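Local coordinates for hypothetical protein (Pyrococcus furiosus, PDB 2FZF) that is of unknown function but belongs to the rubrerythrin family of the ferritin-like clan, a group of helical proteins, at residues 102-114 with 154-166. Numbering follows the deposited sequence.
Sequences KVQDIIDLIRWAM and LRAEYELLLNWEM
Tyr158 enters as a knob among Ile107, Ile110, Arg111 and Met114, the residue most covered by the opposite segment, where helix 103-129 packs on helix 134-164. The local axes approach to 9.2 Å with their directions 154° apart, consistent with adjacent antiparallel helices of a ferritin-like bundle.

Contacts to the aromatic ring differ in kind. Ile107 CG2 reaches the ring edge near its plane, whereas the aliphatic part of Arg111 makes an off-centre CH-pi contact, CG standing 4.2 Å from the ring centroid of Tyr158. A Met-aromatic contact comes from Met114, whose SD lies obliquely 4.9 Å from the same centroid; that sulfur also rests against CA and CB of Arg155. The Tyr158 ring is carried into the hole because CG is anti to the backbone N (chi1 178°). An alanine here is likely to open a gap between the helices and leave the Arg111 methylenes and the Met114 sulfur without their aromatic partner.

Apolar packing, mostly aliphatic, flanks the knob. Leu154 CD1 meets Ala113 CB at 3.6 Å, while its other methyl, CD2, meets Ile110 CG2 at 3.8 Å. Toward the start of helix 103-129 and the end of helix 134-164, Ile107 CD1 lies against Leu161 CB, and Val103 CG2 approaches Trp164 CD1 to 3.7 Å. Tyr39 of helix 21-44 and Leu58 of helix 51-61 also touch Leu154, extending this layer into the bundle.

The Asp108 bonds stay within helix 103-129: OD2 accepts from Arg111 NH2 at 2.9 Å in a salt bridge and from Gln104 NE2, the two donors arriving from opposite faces of the carboxylate. Arg155 instead hydrogen-bonds Tyr151 and forms a salt bridge with Asp145 of the second subunit. Cohesion between the two segments therefore rests on shape and apolar burial, while Asp108, Arg111 and Arg155 find their charged partners within a segment or outside both.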
# COMPACT_ATOMS: atom_id res chain seq x y z
N LYS A 102 -10.00 24.18 3.35
CA LYS A 102 -9.60 23.74 4.67
C LYS A 102 -9.12 22.31 4.65
O LYS A 102 -9.35 21.59 3.69
CB LYS A 102 -10.78 23.88 5.62
CG LYS A 102 -12.09 23.66 4.93
CD LYS A 102 -13.24 23.97 5.83
CE LYS A 102 -14.49 24.09 5.01
NZ LYS A 102 -14.34 25.27 4.13
N VAL A 103 -8.44 21.92 5.72
CA VAL A 103 -7.93 20.57 5.86
C VAL A 103 -9.08 19.57 5.91
O VAL A 103 -8.93 18.43 5.48
CB VAL A 103 -7.10 20.42 7.15
CG1 VAL A 103 -6.47 19.03 7.21
CG2 VAL A 103 -6.03 21.50 7.22
N GLN A 104 -10.23 19.98 6.44
CA GLN A 104 -11.37 19.06 6.54
C GLN A 104 -11.75 18.53 5.15
O GLN A 104 -12.06 17.34 4.99
CB GLN A 104 -12.56 19.76 7.20
CG GLN A 104 -13.76 18.85 7.49
CD GLN A 104 -13.37 17.54 8.18
OE1 GLN A 104 -12.63 17.54 9.17
NE2 GLN A 104 -13.88 16.43 7.66
N ASP A 105 -11.72 19.42 4.15
CA ASP A 105 -12.03 19.08 2.77
C ASP A 105 -11.07 18.03 2.24
O ASP A 105 -11.47 17.13 1.50
CB ASP A 105 -11.96 20.35 1.91
CG ASP A 105 -13.04 21.36 2.26
OD1 ASP A 105 -12.85 22.56 1.92
OD2 ASP A 105 -14.06 20.96 2.86
N ILE A 106 -9.79 18.14 2.62
CA ILE A 106 -8.79 17.16 2.19
C ILE A 106 -9.12 15.87 2.94
O ILE A 106 -8.98 14.78 2.39
CB ILE A 106 -7.32 17.57 2.58
CG1 ILE A 106 -7.05 19.05 2.30
CG2 ILE A 106 -6.31 16.73 1.78
CD1 ILE A 106 -7.21 19.42 0.87
N ILE A 107 -9.54 16.00 4.20
CA ILE A 107 -9.88 14.84 5.02
C ILE A 107 -11.01 14.02 4.40
O ILE A 107 -10.90 12.81 4.24
CB ILE A 107 -10.34 15.25 6.43
CG1 ILE A 107 -9.24 16.07 7.12
CG2 ILE A 107 -10.69 14.00 7.25
CD1 ILE A 107 -7.94 15.31 7.34
N ASP A 108 -12.10 14.70 4.06
CA ASP A 108 -13.26 14.06 3.46
C ASP A 108 -12.86 13.27 2.22
O ASP A 108 -13.10 12.06 2.15
CB ASP A 108 -14.30 15.14 3.09
CG ASP A 108 -14.95 15.80 4.32
OD1 ASP A 108 -15.70 16.79 4.14
OD2 ASP A 108 -14.74 15.32 5.45
N LEU A 109 -12.26 13.95 1.25
CA LEU A 109 -11.82 13.34 -0.01
C LEU A 109 -10.87 12.15 0.16
O LEU A 109 -10.91 11.21 -0.63
CB LEU A 109 -11.16 14.41 -0.90
CG LEU A 109 -11.96 15.22 -1.94
CD1 LEU A 109 -12.79 14.24 -2.74
CD2 LEU A 109 -12.85 16.25 -1.31
N ILE A 110 -10.00 12.19 1.17
CA ILE A 110 -9.10 11.05 1.37
C ILE A 110 -9.90 9.92 2.03
O ILE A 110 -9.67 8.76 1.75
CB ILE A 110 -7.88 11.38 2.29
CG1 ILE A 110 -6.98 12.46 1.66
CG2 ILE A 110 -7.05 10.13 2.51
CD1 ILE A 110 -6.27 12.04 0.40
N ARG A 111 -10.85 10.28 2.89
CA ARG A 111 -11.66 9.28 3.58
C ARG A 111 -12.50 8.48 2.58
O ARG A 111 -12.59 7.26 2.69
CB ARG A 111 -12.56 9.97 4.61
CG ARG A 111 -12.89 9.12 5.83
CD ARG A 111 -13.72 9.90 6.83
NE ARG A 111 -14.89 10.47 6.17
CZ ARG A 111 -15.10 11.78 6.04
NH1 ARG A 111 -16.19 12.22 5.43
NH2 ARG A 111 -14.24 12.65 6.54
N TRP A 112 -13.10 9.18 1.62
CA TRP A 112 -13.91 8.55 0.56
C TRP A 112 -13.05 7.71 -0.38
O TRP A 112 -13.50 6.70 -0.91
CB TRP A 112 -14.65 9.61 -0.26
CG TRP A 112 -15.98 10.00 0.33
CD1 TRP A 112 -16.29 11.17 0.98
CD2 TRP A 112 -17.14 9.17 0.43
NE1 TRP A 112 -17.57 11.11 1.49
CE2 TRP A 112 -18.11 9.89 1.16
CE3 TRP A 112 -17.46 7.88 -0.03
CZ2 TRP A 112 -19.38 9.37 1.45
CZ3 TRP A 112 -18.72 7.35 0.26
CH2 TRP A 112 -19.66 8.10 0.99
N ALA A 113 -11.81 8.14 -0.59
CA ALA A 113 -10.91 7.43 -1.47
C ALA A 113 -10.56 6.07 -0.90
O ALA A 113 -10.56 5.07 -1.62
CB ALA A 113 -9.65 8.23 -1.70
N MET A 114 -10.26 6.01 0.39
CA MET A 114 -9.92 4.72 0.97
C MET A 114 -11.16 3.85 1.02
O MET A 114 -11.07 2.63 0.98
CB MET A 114 -9.28 4.86 2.37
CG MET A 114 -9.99 5.77 3.38
SD MET A 114 -9.24 5.68 5.08
CE MET A 114 -10.10 4.24 5.71
N LEU A 154 -3.64 4.99 1.90
CA LEU A 154 -4.56 6.11 2.08
C LEU A 154 -4.98 6.39 3.53
O LEU A 154 -5.15 7.56 3.92
CB LEU A 154 -5.81 5.89 1.23
CG LEU A 154 -5.69 6.39 -0.21
CD1 LEU A 154 -6.91 5.94 -0.99
CD2 LEU A 154 -5.56 7.91 -0.23
N ARG A 155 -5.14 5.33 4.32
CA ARG A 155 -5.53 5.46 5.73
C ARG A 155 -4.35 6.03 6.53
O ARG A 155 -4.54 6.75 7.52
CB ARG A 155 -5.96 4.09 6.30
CG ARG A 155 -6.64 4.14 7.68
CD ARG A 155 -6.38 2.86 8.48
NE ARG A 155 -7.36 1.80 8.25
CZ ARG A 155 -7.19 0.53 8.60
NH1 ARG A 155 -8.14 -0.36 8.35
NH2 ARG A 155 -6.07 0.12 9.18
N ALA A 156 -3.13 5.70 6.12
CA ALA A 156 -1.97 6.22 6.83
C ALA A 156 -2.06 7.74 6.68
O ALA A 156 -2.02 8.50 7.66
CB ALA A 156 -0.67 5.68 6.23
N GLU A 157 -2.20 8.19 5.44
CA GLU A 157 -2.33 9.61 5.19
C GLU A 157 -3.43 10.20 6.06
O GLU A 157 -3.20 11.14 6.83
CB GLU A 157 -2.61 9.86 3.72
CG GLU A 157 -1.39 9.63 2.85
CD GLU A 157 -0.15 10.29 3.43
OE1 GLU A 157 -0.25 11.45 3.90
OE2 GLU A 157 0.92 9.65 3.40
N TYR A 158 -4.63 9.64 5.94
CA TYR A 158 -5.78 10.07 6.72
C TYR A 158 -5.44 10.11 8.22
O TYR A 158 -5.86 11.02 8.95
CB TYR A 158 -6.91 9.08 6.49
CG TYR A 158 -8.15 9.38 7.29
CD1 TYR A 158 -8.90 10.53 7.04
CD2 TYR A 158 -8.58 8.51 8.28
CE1 TYR A 158 -10.04 10.79 7.75
CE2 TYR A 158 -9.73 8.77 8.99
CZ TYR A 158 -10.45 9.91 8.72
OH TYR A 158 -11.63 10.13 9.36
N GLU A 159 -4.68 9.11 8.66
CA GLU A 159 -4.24 8.97 10.05
C GLU A 159 -3.36 10.15 10.49
O GLU A 159 -3.57 10.73 11.55
CB GLU A 159 -3.47 7.64 10.19
CG GLU A 159 -3.49 6.99 11.57
CD GLU A 159 -4.88 6.57 12.02
OE1 GLU A 159 -5.65 7.46 12.45
OE2 GLU A 159 -5.19 5.37 11.95
N LEU A 160 -2.38 10.50 9.65
CA LEU A 160 -1.47 11.59 9.94
C LEU A 160 -2.09 12.97 9.68
O LEU A 160 -1.59 13.98 10.15
CB LEU A 160 -0.20 11.43 9.10
CG LEU A 160 1.13 11.32 9.88
CD1 LEU A 160 0.95 10.46 11.13
CD2 LEU A 160 2.20 10.73 8.97
N LEU A 161 -3.17 13.00 8.92
CA LEU A 161 -3.84 14.26 8.63
C LEU A 161 -4.71 14.67 9.81
O LEU A 161 -5.21 15.79 9.86
CB LEU A 161 -4.71 14.14 7.38
CG LEU A 161 -3.98 14.35 6.06
CD1 LEU A 161 -4.93 14.11 4.91
CD2 LEU A 161 -3.42 15.78 6.03
N LEU A 162 -4.91 13.75 10.74
CA LEU A 162 -5.73 14.01 11.92
C LEU A 162 -4.97 14.82 12.97
O LEU A 162 -5.58 15.56 13.76
CB LEU A 162 -6.18 12.69 12.53
CG LEU A 162 -7.17 11.88 11.69
CD1 LEU A 162 -7.15 10.44 12.16
CD2 LEU A 162 -8.57 12.49 11.78
N ASN A 163 -3.65 14.68 12.97
CA ASN A 163 -2.80 15.40 13.91
C ASN A 163 -2.81 16.89 13.53
O ASN A 163 -2.67 17.76 14.39
CB ASN A 163 -1.36 14.86 13.84
CG ASN A 163 -1.25 13.40 14.28
OD1 ASN A 163 -1.51 13.06 15.44
ND2 ASN A 163 -0.87 12.52 13.34
N TRP A 164 -2.99 17.16 12.24
CA TRP A 164 -3.01 18.52 11.71
C TRP A 164 -3.87 19.48 12.51
O TRP A 164 -3.38 20.50 13.00
CB TRP A 164 -3.48 18.48 10.26
CG TRP A 164 -2.69 19.35 9.32
CD1 TRP A 164 -2.95 20.65 8.99
CD2 TRP A 164 -1.54 18.96 8.57
NE1 TRP A 164 -2.03 21.09 8.07
CE2 TRP A 164 -1.15 20.08 7.79
CE3 TRP A 164 -0.80 17.78 8.47
CZ2 TRP A 164 -0.06 20.05 6.92
CZ3 TRP A 164 0.30 17.75 7.60
CH2 TRP A 164 0.66 18.88 6.84
N GLU A 165 -5.16 19.18 12.66
CA GLU A 165 -6.02 20.06 13.43
C GLU A 165 -6.39 19.48 14.80
O GLU A 165 -5.61 19.56 15.74
CB GLU A 165 -7.31 20.39 12.65
CG GLU A 165 -7.13 21.36 11.50
CD GLU A 165 -8.46 21.89 10.99
OE1 GLU A 165 -9.35 21.07 10.68
OE2 GLU A 165 -8.62 23.13 10.91
N MET A 166 -7.59 18.91 14.89
CA MET A 166 -8.09 18.34 16.14
C MET A 166 -8.06 19.34 17.30
O MET A 166 -7.86 20.54 17.09
CB MET A 166 -7.32 17.06 16.50
CG MET A 166 -7.76 15.83 15.70
SD MET A 166 -9.55 15.41 15.83
CE MET A 166 -10.20 16.21 14.36